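Local coordinates for protein N-(5'-phosphoribosyl)anthranilate isomerase (Jonesia denitrificans, PDB 4WUI) that probably isomerises N-(5-phospho-beta-D-ribosyl)anthranilate to 1-(2-carboxyphenylamino)-1-deoxy-D-ribulose 5-phosphate, the third of five steps from chorismate to L-tryptophan, at residues F30-A33 and R38-T41; D176-V181 and G186-A191; V103-S108 and S112-V117; T65-A70 and D90-Y95. One frame throughout, in Å; residues are numbered along the deposited sequence.

Contact 1: residues F30-A33 and R38-T41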
loop_
_atom_site.group_PDB
_atom_site.type_symbol
_atom_site.label_atom_id
_atom_site.label_comp_id
_atom_site.label_asym_id
_atom_site.label_seq_id
_atom_site.Cartn_x
_atom_site.Cartn_y
_atom_site.Cartn_z
ATOM N N PHE A 30 -5.559 -3.935 4.827
ATOM C CA PHE A 30 -6.854 -4.620 4.876
ATOM C C PHE A 30 -7.838 -3.742 4.124
ATOM O O PHE A 30 -8.077 -2.589 4.518
ATOM C CB PHE A 30 -7.294 -4.819 6.326
ATOM C CG PHE A 30 -6.345 -5.667 7.130
ATOM C CD1 PHE A 30 -6.057 -6.982 6.751
ATOM C CD2 PHE A 30 -5.734 -5.180 8.276
ATOM C CE1 PHE A 30 -5.173 -7.755 7.500
ATOM C CE2 PHE A 30 -4.843 -5.982 9.003
ATOM C CZ PHE A 30 -4.579 -7.254 8.610
ATOM N N VAL A 31 -8.371 -4.270 3.033
ATOM C CA VAL A 31 -9.223 -3.509 2.144
ATOM C C VAL A 31 -10.681 -3.603 2.562
ATOM O O VAL A 31 -11.210 -4.692 2.771
ATOM C CB VAL A 31 -9.040 -3.999 0.702
ATOM C CG1 VAL A 31 -10.088 -3.415 -0.251
ATOM C CG2 VAL A 31 -7.640 -3.711 0.223
ATOM N N HIS A 32 -11.326 -2.441 2.673
ATOM C CA HIS A 32 -12.740 -2.331 2.883
ATOM C C HIS A 32 -13.267 -1.513 1.726
ATOM O O HIS A 32 -13.087 -0.300 1.685
ATOM C CB HIS A 32 -13.050 -1.647 4.205
ATOM C CG HIS A 32 -14.504 -1.550 4.490
ATOM N ND1 HIS A 32 -15.278 -2.615 4.913
ATOM C CD2 HIS A 32 -15.327 -0.489 4.420
ATOM C CE1 HIS A 32 -16.524 -2.214 5.071
ATOM N NE2 HIS A 32 -16.581 -0.929 4.776
ATOM N N ALA A 33 -13.816 -2.216 0.741
ATOM C CA ALA A 33 -14.179 -1.633 -0.566
ATOM C C ALA A 33 -15.005 -2.703 -1.250
ATOM O O ALA A 33 -14.460 -3.642 -1.816
ATOM C CB ALA A 33 -12.950 -1.308 -1.397
ATOM N N ARG A 38 -10.682 -8.082 -2.756
ATOM C CA ARG A 38 -9.984 -8.133 -1.478
ATOM C C ARG A 38 -10.829 -7.599 -0.323
ATOM O O ARG A 38 -10.341 -7.509 0.799
ATOM C CB ARG A 38 -8.637 -7.394 -1.592
ATOM C CG ARG A 38 -7.725 -8.013 -2.623
ATOM C CD ARG A 38 -7.472 -7.132 -3.794
ATOM N NE ARG A 38 -6.743 -7.815 -4.841
ATOM C CZ ARG A 38 -6.919 -7.560 -6.120
ATOM N NH1 ARG A 38 -7.719 -6.586 -6.522
ATOM N NH2 ARG A 38 -6.289 -8.294 -7.001
ATOM N N HIS A 39 -12.101 -7.284 -0.573
ATOM C CA HIS A 39 -12.984 -6.691 0.429
ATOM C C HIS A 39 -13.103 -7.519 1.701
ATOM O O HIS A 39 -13.312 -8.736 1.638
ATOM C CB HIS A 39 -14.373 -6.504 -0.166
ATOM C CG HIS A 39 -15.370 -5.909 0.789
ATOM N ND1 HIS A 39 -15.244 -4.630 1.308
ATOM C CD2 HIS A 39 -16.496 -6.444 1.329
ATOM C CE1 HIS A 39 -16.270 -4.419 2.119
ATOM N NE2 HIS A 39 -17.034 -5.499 2.153
ATOM N N LEU A 40 -13.088 -6.832 2.829
ATOM C CA LEU A 40 -13.317 -7.398 4.144
ATOM C C LEU A 40 -14.387 -6.599 4.878
ATOM O O LEU A 40 -14.436 -5.366 4.800
ATOM C CB LEU A 40 -12.029 -7.362 4.975
ATOM C CG LEU A 40 -10.867 -8.185 4.430
ATOM C CD1 LEU A 40 -9.565 -7.733 5.122
ATOM C CD2 LEU A 40 -11.093 -9.654 4.609
ATOM N N THR A 41 -15.205 -7.298 5.638
ATOM C CA THR A 41 -16.210 -6.653 6.485
ATOM C C THR A 41 -15.559 -6.130 7.770
ATOM O O THR A 41 -14.479 -6.556 8.148
ATOM C CB THR A 41 -17.291 -7.649 6.896
ATOM O OG1 THR A 41 -16.716 -8.608 7.794
ATOM C CG2 THR A 41 -17.922 -8.350 5.694
HETATM O O HOH W 1 -7.890 -6.977 2.151
#
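His-32 and His-39 lay their imidazoles alongside each other, pointing the same way, with centroids 5.0 Å apart and planes turned by 41°. Each ring uses ND1 on the backbone of the other segment, but in opposite senses. His-32 ND1 donates to Leu-40 O at 2.9 Å, the oxygen lying near the ring plane and receiving the bond almost in line with its own C=O. His-39 ND1 instead accepts from Ala-33 N, also at 2.9 Å and in the plane of the ring; its CG stands anti to the backbone N (chi1 179°), which carries ND1 up to that amide. A backbone bond, Leu-40 N to Val-31 O at 2.8 Å, joins the segments beside the rings, while a water bridges Val-31 N and Arg-38 O. On the apolar side, Leu-40 CD1 rests 3.9 Å from Phe-30 CB. Arg-38 packs only its CB on Val-31, and in one of its two conformers its guanidinium leads off to a salt bridge with Glu-182. His-32 NE2 bonds a citrate, probably from the crystallisation liquor. With a leucine in place of His-32, Leu-40 O would probably lose its side-chain donor and the citrate a partner. This is the C-terminal end of the second barrel strand, folded against the loop that leads to helix 42-50, on the face where (beta/alpha)8 barrels carry their active sites.

Contact 2: residues D176-V181 and G186-A191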
loop_
_atom_site.group_PDB
_atom_site.type_symbol
_atom_site.label_atom_id
_atom_site.label_comp_id
_atom_site.label_asym_id
_atom_site.label_seq_id
_atom_site.Cartn_x
_atom_site.Cartn_y
_atom_site.Cartn_z
ATOM N N ASP A 176 4.504 -0.658 -2.538
ATOM C CA ASP A 176 3.228 -1.284 -2.198
ATOM C C ASP A 176 2.947 -2.350 -3.240
ATOM O O ASP A 176 3.079 -2.089 -4.437
ATOM C CB ASP A 176 2.132 -0.207 -2.236
ATOM C CG ASP A 176 0.802 -0.658 -1.651
ATOM O OD1 ASP A 176 0.736 -0.840 -0.427
ATOM O OD2 ASP A 176 -0.184 -0.794 -2.388
ATOM N N VAL A 177 2.528 -3.533 -2.786
ATOM C CA VAL A 177 2.268 -4.666 -3.681
ATOM C C VAL A 177 0.981 -5.340 -3.251
ATOM O O VAL A 177 0.688 -5.457 -2.079
ATOM C CB VAL A 177 3.475 -5.665 -3.658
ATOM C CG1 VAL A 177 3.704 -6.282 -2.310
ATOM C CG2 VAL A 177 3.381 -6.737 -4.745
ATOM N N SER A 178 0.233 -5.845 -4.235
ATOM C CA SER A 178 -1.010 -6.558 -3.983
ATOM C C SER A 178 -1.191 -7.672 -5.019
ATOM O O SER A 178 -0.937 -8.834 -4.712
ATOM C CB SER A 178 -2.206 -5.627 -3.939
ATOM O OG SER A 178 -3.369 -6.424 -3.695
ATOM N N SER A 179 -1.624 -7.336 -6.225
ATOM C CA SER A 179 -1.911 -8.379 -7.199
ATOM C C SER A 179 -0.693 -9.234 -7.519
ATOM O O SER A 179 -0.818 -10.422 -7.799
ATOM C CB SER A 179 -2.513 -7.773 -8.457
ATOM O OG SER A 179 -1.645 -6.883 -9.089
ATOM N N GLY A 180 0.486 -8.630 -7.482
ATOM C CA GLY A 180 1.692 -9.348 -7.839
ATOM C C GLY A 180 2.139 -10.393 -6.857
ATOM O O GLY A 180 3.066 -11.144 -7.170
ATOM N N VAL A 181 1.507 -10.455 -5.688
ATOM C CA VAL A 181 1.804 -11.513 -4.724
ATOM C C VAL A 181 0.591 -12.397 -4.435
ATOM O O VAL A 181 0.529 -13.053 -3.409
ATOM C CB VAL A 181 2.461 -10.988 -3.419
ATOM C CG1 VAL A 181 3.843 -10.416 -3.730
ATOM C CG2 VAL A 181 1.607 -9.962 -2.694
ATOM N N GLY A 186 -7.621 -11.680 -3.969
ATOM C CA GLY A 186 -7.907 -11.805 -2.575
ATOM C C GLY A 186 -7.257 -12.994 -1.940
ATOM O O GLY A 186 -7.626 -13.285 -0.807
ATOM N N VAL A 187 -6.349 -13.706 -2.635
ATOM C CA VAL A 187 -5.652 -14.821 -2.015
ATOM C C VAL A 187 -4.143 -14.560 -2.124
ATOM O O VAL A 187 -3.537 -14.744 -3.186
ATOM C CB VAL A 187 -6.001 -16.175 -2.652
ATOM C CG1 VAL A 187 -5.358 -17.292 -1.863
ATOM C CG2 VAL A 187 -7.533 -16.355 -2.725
ATOM N N LYS A 188 -3.535 -14.110 -1.031
ATOM C CA LYS A 188 -2.095 -13.845 -1.041
ATOM C C LYS A 188 -1.345 -15.168 -0.950
ATOM O O LYS A 188 -1.736 -16.087 -0.224
ATOM C CB LYS A 188 -1.693 -12.875 0.055
ATOM C CG LYS A 188 -1.460 -11.471 -0.471
ATOM C CD LYS A 188 -2.715 -10.825 -1.015
ATOM C CE LYS A 188 -2.421 -9.494 -1.673
ATOM N NZ LYS A 188 -3.653 -8.845 -2.157
ATOM N N ASP A 189 -0.244 -15.246 -1.689
ATOM C CA ASP A 189 0.559 -16.452 -1.838
ATOM C C ASP A 189 1.829 -16.296 -0.999
ATOM O O ASP A 189 2.665 -15.458 -1.328
ATOM C CB ASP A 189 0.909 -16.587 -3.331
ATOM C CG ASP A 189 1.698 -17.847 -3.652
ATOM O OD1 ASP A 189 2.391 -18.373 -2.762
ATOM O OD2 ASP A 189 1.625 -18.344 -4.803
ATOM N N PRO A 190 2.005 -17.104 0.071
ATOM C CA PRO A 190 3.210 -16.941 0.899
ATOM C C PRO A 190 4.520 -16.974 0.114
ATOM O O PRO A 190 5.414 -16.196 0.420
ATOM C CB PRO A 190 3.101 -18.127 1.876
ATOM C CG PRO A 190 1.616 -18.294 2.060
ATOM C CD PRO A 190 1.082 -18.107 0.649
ATOM N N ALA A 191 4.643 -17.878 -0.854
ATOM C CA ALA A 191 5.897 -17.957 -1.599
ATOM C C ALA A 191 6.167 -16.670 -2.370
ATOM O O ALA A 191 7.322 -16.250 -2.476
ATOM C CB ALA A 191 5.888 -19.151 -2.533
#
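Lys-188 sends its ammonium group back to Ser-178, NZ donating to OG at 2.9 Å, while its CE passes 3.4 Å from Ser-178 O. A bend at chi2 (65°) turns the otherwise extended outer chain toward the serine. Along the way the aliphatic part of the lysine crosses Val-181, with CG 4.1 Å from Val-181 CG2. The second polar link is between backbones: Asp-189 N meets Val-181 O at 2.9 Å, in the carbonyl plane and nearly straight at 169°. These bonds tie the loop after the eighth barrel strand, 174-177, to the short strand 187-188 and the N-cap of helix 190-204. In the TrpF family this region of the barrel usually takes part in holding the substrate's phosphate, and a citrate, probably from the crystallisation liquor, hydrogen-bonded to Ser-179 OG is consistent with an anion site here. The turn itself is fixed by Val-181 N bonding to Ser-178 O at 3.1 Å across the 3-10 segment 179-180. At the other end, Asp-189 is the N-cap of the helix, and in one of its two conformers its OD1 takes a weak capping bond from Ala-191 N. Farther out, Lys-188 NZ forms a salt bridge with Glu-182 and also donates to Cys-9 O and Gly-10 O, so its buried charge is well supplied with acceptors. Val-181 is seated on Ile-193 and Phe-196 of the helix.

Contact 3: residues V103-S108 and S112-V117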
loop_
_atom_site.group_PDB
_atom_site.type_symbol
_atom_site.label_atom_id
_atom_site.label_comp_id
_atom_site.label_asym_id
_atom_site.label_seq_id
_atom_site.Cartn_x
_atom_site.Cartn_y
_atom_site.Cartn_z
ATOM N N VAL A 103 -2.817 9.362 8.120
ATOM C CA VAL A 103 -3.632 9.294 6.905
ATOM C C VAL A 103 -2.727 9.262 5.693
ATOM O O VAL A 103 -1.797 10.071 5.585
ATOM C CB VAL A 103 -4.646 10.449 6.836
ATOM C CG1 VAL A 103 -5.404 10.448 5.515
ATOM C CG2 VAL A 103 -5.597 10.385 8.044
ATOM N N TRP A 104 -2.978 8.319 4.795
ATOM C CA TRP A 104 -2.251 8.192 3.537
ATOM C C TRP A 104 -3.191 8.555 2.390
ATOM O O TRP A 104 -4.348 8.161 2.384
ATOM C CB TRP A 104 -1.686 6.796 3.354
ATOM C CG TRP A 104 -0.644 6.395 4.341
ATOM C CD1 TRP A 104 -0.112 7.127 5.346
ATOM C CD2 TRP A 104 0.028 5.146 4.362
ATOM N NE1 TRP A 104 0.835 6.411 6.012
ATOM C CE2 TRP A 104 0.956 5.186 5.421
ATOM C CE3 TRP A 104 -0.090 3.986 3.601
ATOM C CZ2 TRP A 104 1.750 4.091 5.757
ATOM C CZ3 TRP A 104 0.718 2.916 3.929
ATOM C CH2 TRP A 104 1.605 2.962 4.997
ATOM N N ARG A 105 -2.657 9.321 1.447
ATOM C CA ARG A 105 -3.323 9.777 0.243
ATOM C C ARG A 105 -2.815 8.867 -0.905
ATOM O O ARG A 105 -1.645 8.808 -1.173
ATOM C CB ARG A 105 -3.027 11.315 0.005
ATOM C CG ARG A 105 -3.636 11.907 -1.259
ATOM C CD ARG A 105 -3.651 13.408 -1.292
ATOM N NE ARG A 105 -2.338 14.027 -1.336
ATOM C CZ ARG A 105 -1.713 14.456 -2.426
ATOM N NH1 ARG A 105 -2.198 14.250 -3.625
ATOM N NH2 ARG A 105 -0.534 15.022 -2.292
ATOM N N ALA A 106 -3.663 8.089 -1.548
ATOM C CA ALA A 106 -3.297 7.344 -2.728
ATOM C C ALA A 106 -3.788 8.064 -3.990
ATOM O O ALA A 106 -4.856 8.683 -3.984
ATOM C CB ALA A 106 -3.867 5.910 -2.677
ATOM N N THR A 107 -2.998 7.992 -5.067
ATOM C CA THR A 107 -3.368 8.568 -6.348
ATOM C C THR A 107 -2.658 7.841 -7.467
ATOM O O THR A 107 -1.859 6.945 -7.251
ATOM C CB THR A 107 -3.012 10.062 -6.419
ATOM O OG1 THR A 107 -3.609 10.654 -7.582
ATOM C CG2 THR A 107 -1.509 10.297 -6.413
ATOM N N SER A 108 -2.943 8.222 -8.692
ATOM C CA SER A 108 -2.249 7.571 -9.779
ATOM C C SER A 108 -1.746 8.597 -10.722
ATOM O O SER A 108 -2.231 9.705 -10.749
ATOM C CB SER A 108 -3.176 6.631 -10.479
ATOM O OG SER A 108 -4.202 7.405 -11.019
ATOM N N SER A 112 -3.152 13.021 -12.997
ATOM C CA SER A 112 -2.404 14.280 -12.837
ATOM C C SER A 112 -2.443 14.811 -11.384
ATOM O O SER A 112 -2.874 15.933 -11.109
ATOM C CB SER A 112 -2.949 15.323 -13.819
ATOM O OG SER A 112 -2.109 16.465 -13.904
ATOM N N PRO A 113 -1.989 13.997 -10.440
ATOM C CA PRO A 113 -2.168 14.360 -9.035
ATOM C C PRO A 113 -1.205 15.412 -8.538
ATOM O O PRO A 113 -0.170 15.674 -9.141
ATOM C CB PRO A 113 -1.891 13.057 -8.303
ATOM C CG PRO A 113 -0.913 12.347 -9.192
ATOM C CD PRO A 113 -1.340 12.685 -10.598
ATOM N N ASN A 114 -1.545 15.983 -7.397
ATOM C CA ASN A 114 -0.617 16.807 -6.645
ATOM C C ASN A 114 0.426 15.864 -6.048
ATOM O O ASN A 114 0.078 15.009 -5.240
ATOM C CB ASN A 114 -1.371 17.572 -5.554
ATOM C CG ASN A 114 -0.484 18.564 -4.807
ATOM O OD1 ASN A 114 0.726 18.361 -4.695
ATOM N ND2 ASN A 114 -1.085 19.605 -4.250
ATOM N N LEU A 115 1.692 16.041 -6.414
ATOM C CA LEU A 115 2.768 15.145 -6.015
ATOM C C LEU A 115 3.553 15.645 -4.805
ATOM O O LEU A 115 4.597 15.057 -4.458
ATOM C CB LEU A 115 3.729 14.959 -7.195
ATOM C CG LEU A 115 3.120 14.396 -8.480
ATOM C CD1 LEU A 115 4.058 14.520 -9.698
ATOM C CD2 LEU A 115 2.770 12.969 -8.218
ATOM N N THR A 116 3.075 16.695 -4.139
ATOM C CA THR A 116 3.755 17.182 -2.952
ATOM C C THR A 116 3.186 16.465 -1.718
ATOM O O THR A 116 1.994 16.619 -1.387
ATOM C CB THR A 116 3.547 18.689 -2.810
ATOM O OG1 THR A 116 4.129 19.334 -3.942
ATOM C CG2 THR A 116 4.238 19.177 -1.551
ATOM N N VAL A 117 4.038 15.706 -1.017
ATOM C CA VAL A 117 3.572 14.956 0.139
ATOM C C VAL A 117 3.223 15.918 1.271
ATOM O O VAL A 117 4.007 16.784 1.646
ATOM C CB VAL A 117 4.589 13.905 0.629
ATOM C CG1 VAL A 117 4.001 13.079 1.744
ATOM C CG2 VAL A 117 5.025 12.988 -0.514
#
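Arg-105 provides the hydrogen bonding of this contact, gripping a single atom, Asn-114 O, with both terminal nitrogens. NH1 lies 2.9 Å from Asn-114 O, in the carbonyl plane and on a lone pair, whereas NH2, at 3.0 Å from the same oxygen, sits 45° out of that plane. The oxygen itself lies close to the guanidinium plane, and after an extended start a bend at chi3 (66°) turns the arginine to meet it. In ionic terms, NH2 also forms a salt bridge with Glu-122. A methionine in place of Arg-105 would probably leave Asn-114 O without either donor and Glu-122 without this counter-charge. The fold here is the fifth barrel strand, 103-108, with the irregular chain that follows its end running back along the outside of the barrel toward strand 124-128. Within that chain an Asx turn, Thr-116 N to Asn-114 OD1 at 2.9 Å, shapes the backbone that presents the gripped carbonyl. Van der Waals contact comes from Pro-113, whose ring crosses the side chain of Thr-107. Pro-113 CB is only 3.4 Å from Thr-107 CG2, tighter than usual, and 3.0 Å from Thr-107 OG1, while Pro-113 CD approaches Ser-108 O at 3.1 Å.

Contact 4: residues T65-A70 and D90-Y95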
loop_
_atom_site.group_PDB
_atom_site.type_symbol
_atom_site.label_atom_id
_atom_site.label_comp_id
_atom_site.label_asym_id
_atom_site.label_seq_id
_atom_site.Cartn_x
_atom_site.Cartn_y
_atom_site.Cartn_z
ATOM N N THR A 65 -16.199 4.475 0.829
ATOM C CA THR A 65 -16.827 4.641 2.134
ATOM C C THR A 65 -16.879 6.141 2.472
ATOM O O THR A 65 -15.861 6.807 2.445
ATOM C CB THR A 65 -16.030 3.877 3.198
ATOM O OG1 THR A 65 -15.934 2.485 2.851
ATOM C CG2 THR A 65 -16.635 4.039 4.576
ATOM N N PRO A 66 -18.056 6.694 2.816
ATOM C CA PRO A 66 -18.106 8.108 3.223
ATOM C C PRO A 66 -17.053 8.386 4.285
ATOM O O PRO A 66 -16.869 7.580 5.195
ATOM C CB PRO A 66 -19.515 8.263 3.785
ATOM C CG PRO A 66 -20.326 7.229 3.031
ATOM C CD PRO A 66 -19.394 6.063 2.834
ATOM N N ILE A 67 -16.369 9.522 4.182
ATOM C CA ILE A 67 -15.190 9.736 4.994
ATOM C C ILE A 67 -15.446 9.661 6.491
ATOM O O ILE A 67 -14.614 9.125 7.213
ATOM C CB ILE A 67 -14.454 11.055 4.575
ATOM C CG1 ILE A 67 -13.043 11.130 5.176
ATOM C CG2 ILE A 67 -15.262 12.286 4.922
ATOM C CD1 ILE A 67 -12.117 10.038 4.688
ATOM N N ALA A 68 -16.582 10.148 6.984
ATOM C CA ALA A 68 -16.841 10.034 8.410
ATOM C C ALA A 68 -16.968 8.557 8.846
ATOM O O ALA A 68 -16.534 8.180 9.942
ATOM C CB ALA A 68 -18.088 10.827 8.791
ATOM N N ASP A 69 -17.582 7.739 8.001
ATOM C CA ASP A 69 -17.689 6.313 8.264
ATOM C C ASP A 69 -16.328 5.623 8.200
ATOM O O ASP A 69 -16.070 4.702 8.976
ATOM C CB ASP A 69 -18.628 5.642 7.259
ATOM C CG ASP A 69 -20.084 5.990 7.451
ATOM O OD1 ASP A 69 -20.451 6.664 8.439
ATOM O OD2 ASP A 69 -20.881 5.479 6.629
ATOM N N ALA A 70 -15.482 6.061 7.278
ATOM C CA ALA A 70 -14.153 5.499 7.172
ATOM C C ALA A 70 -13.342 5.776 8.422
ATOM O O ALA A 70 -12.607 4.915 8.917
ATOM C CB ALA A 70 -13.446 6.020 5.937
ATOM N N ASP A 90 -9.723 16.137 -2.149
ATOM C CA ASP A 90 -8.694 16.749 -1.316
ATOM C C ASP A 90 -9.265 17.156 0.038
ATOM O O ASP A 90 -8.596 17.021 1.080
ATOM C CB ASP A 90 -8.147 18.023 -1.967
ATOM C CG ASP A 90 -7.490 17.795 -3.325
ATOM O OD1 ASP A 90 -7.095 16.661 -3.652
ATOM O OD2 ASP A 90 -7.329 18.805 -4.064
ATOM N N ASP A 91 -10.481 17.692 0.033
ATOM C CA ASP A 91 -11.095 18.114 1.282
ATOM C C ASP A 91 -11.260 16.924 2.224
ATOM O O ASP A 91 -11.066 17.066 3.428
ATOM C CB ASP A 91 -12.466 18.759 1.053
ATOM C CG ASP A 91 -12.408 20.120 0.408
ATOM O OD1 ASP A 91 -11.306 20.609 0.083
ATOM O OD2 ASP A 91 -13.509 20.707 0.261
ATOM N N ASP A 92 -11.651 15.766 1.688
ATOM C CA ASP A 92 -11.833 14.595 2.535
ATOM C C ASP A 92 -10.511 14.125 3.140
ATOM O O ASP A 92 -10.480 13.684 4.294
ATOM C CB ASP A 92 -12.442 13.439 1.723
ATOM C CG ASP A 92 -13.939 13.553 1.520
ATOM O OD1 ASP A 92 -14.561 14.501 2.037
ATOM O OD2 ASP A 92 -14.467 12.652 0.844
ATOM N N VAL A 93 -9.424 14.221 2.378
ATOM C CA VAL A 93 -8.125 13.833 2.899
ATOM C C VAL A 93 -7.801 14.680 4.134
ATOM O O VAL A 93 -7.395 14.151 5.180
ATOM C CB VAL A 93 -7.019 13.947 1.848
ATOM C CG1 VAL A 93 -5.649 13.690 2.463
ATOM C CG2 VAL A 93 -7.289 13.022 0.669
ATOM N N ALA A 94 -8.001 16.000 4.043
ATOM C CA ALA A 94 -7.661 16.887 5.148
ATOM C C ALA A 94 -8.636 16.742 6.317
ATOM O O ALA A 94 -8.240 16.881 7.472
ATOM C CB ALA A 94 -7.601 18.315 4.659
ATOM N N TYR A 95 -9.901 16.481 6.019
ATOM C CA TYR A 95 -10.894 16.221 7.057
ATOM C C TYR A 95 -10.428 15.039 7.891
ATOM O O TYR A 95 -10.433 15.070 9.131
ATOM C CB TYR A 95 -12.246 15.927 6.389
ATOM C CG TYR A 95 -13.369 15.606 7.345
ATOM C CD1 TYR A 95 -14.192 16.600 7.851
ATOM C CD2 TYR A 95 -13.637 14.302 7.711
ATOM C CE1 TYR A 95 -15.228 16.320 8.717
ATOM C CE2 TYR A 95 -14.674 14.006 8.579
ATOM C CZ TYR A 95 -15.465 15.005 9.077
ATOM O OH TYR A 95 -16.488 14.664 9.938
HETATM O O HOH W 2 -16.520 11.030 1.704
#
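Ile-67 packed against Asp-92 and Tyr-95 makes a small, partly apolar contact between the N-terminal parts of two neighbouring helices, 67-77 and 90-99, on the outer surface of the barrel. No direct hydrogen bond crosses it. The isoleucine reaches toward helix 90-99 and slides past both partners in the opposite direction: CG2 lies 3.7 Å from Asp-92 OD1 and 3.8 Å from Tyr-95 CD2, while CG1 comes 3.7 Å from Asp-92 O. Having CG1 anti to the backbone N (chi1 -166°) puts both branches against helix 90-99, each touching Asp-92 and the Tyr-95 ring. In the (beta/alpha)8 fold these are successive helices of the outer layer, separated along the chain by strand 81-84, and Ile-67 also touches Leu-84 of that strand. At the periphery Ala-68 CB approaches Tyr-95 OH at 4.3 Å. The polar link is a water, which accepts from Ile-67 N at 2.9 Å and donates to Asp-92 OD2 at 2.8 Å, so the carboxylate is tied indirectly to the first turn of helix 67-77. Tyr-95 in turn has a cation-pi partner in Arg-99, one turn on, and Ser-89 OG is hydrogen-bonded to Asp-92 N.

In the fold
Contacts 1 and 2 are partly buried, while contacts 3 and 4 belong to the surface. The first three all involve strands of the one closed parallel barrel, the second, eighth and fifth; contact 4 joins two helices of the outer layer. Polar bonds dominate contacts 1 to 3: side chains to backbone in 1 and 3, a lysine to a serine hydroxyl beside a backbone bond in 2. Contact 4 relies on an isoleucine and a water. Contacts 1 and 2 meet where Arg-38 packs on Gly-186 and Ser-178, contacts 1 and 4 where His-32 CD2 packs on Thr-65 OG1, and contacts 3 and 4 through Arg-105 and Val-93; contacts 2 and 4 stay about 16 Å apart at their nearest atoms.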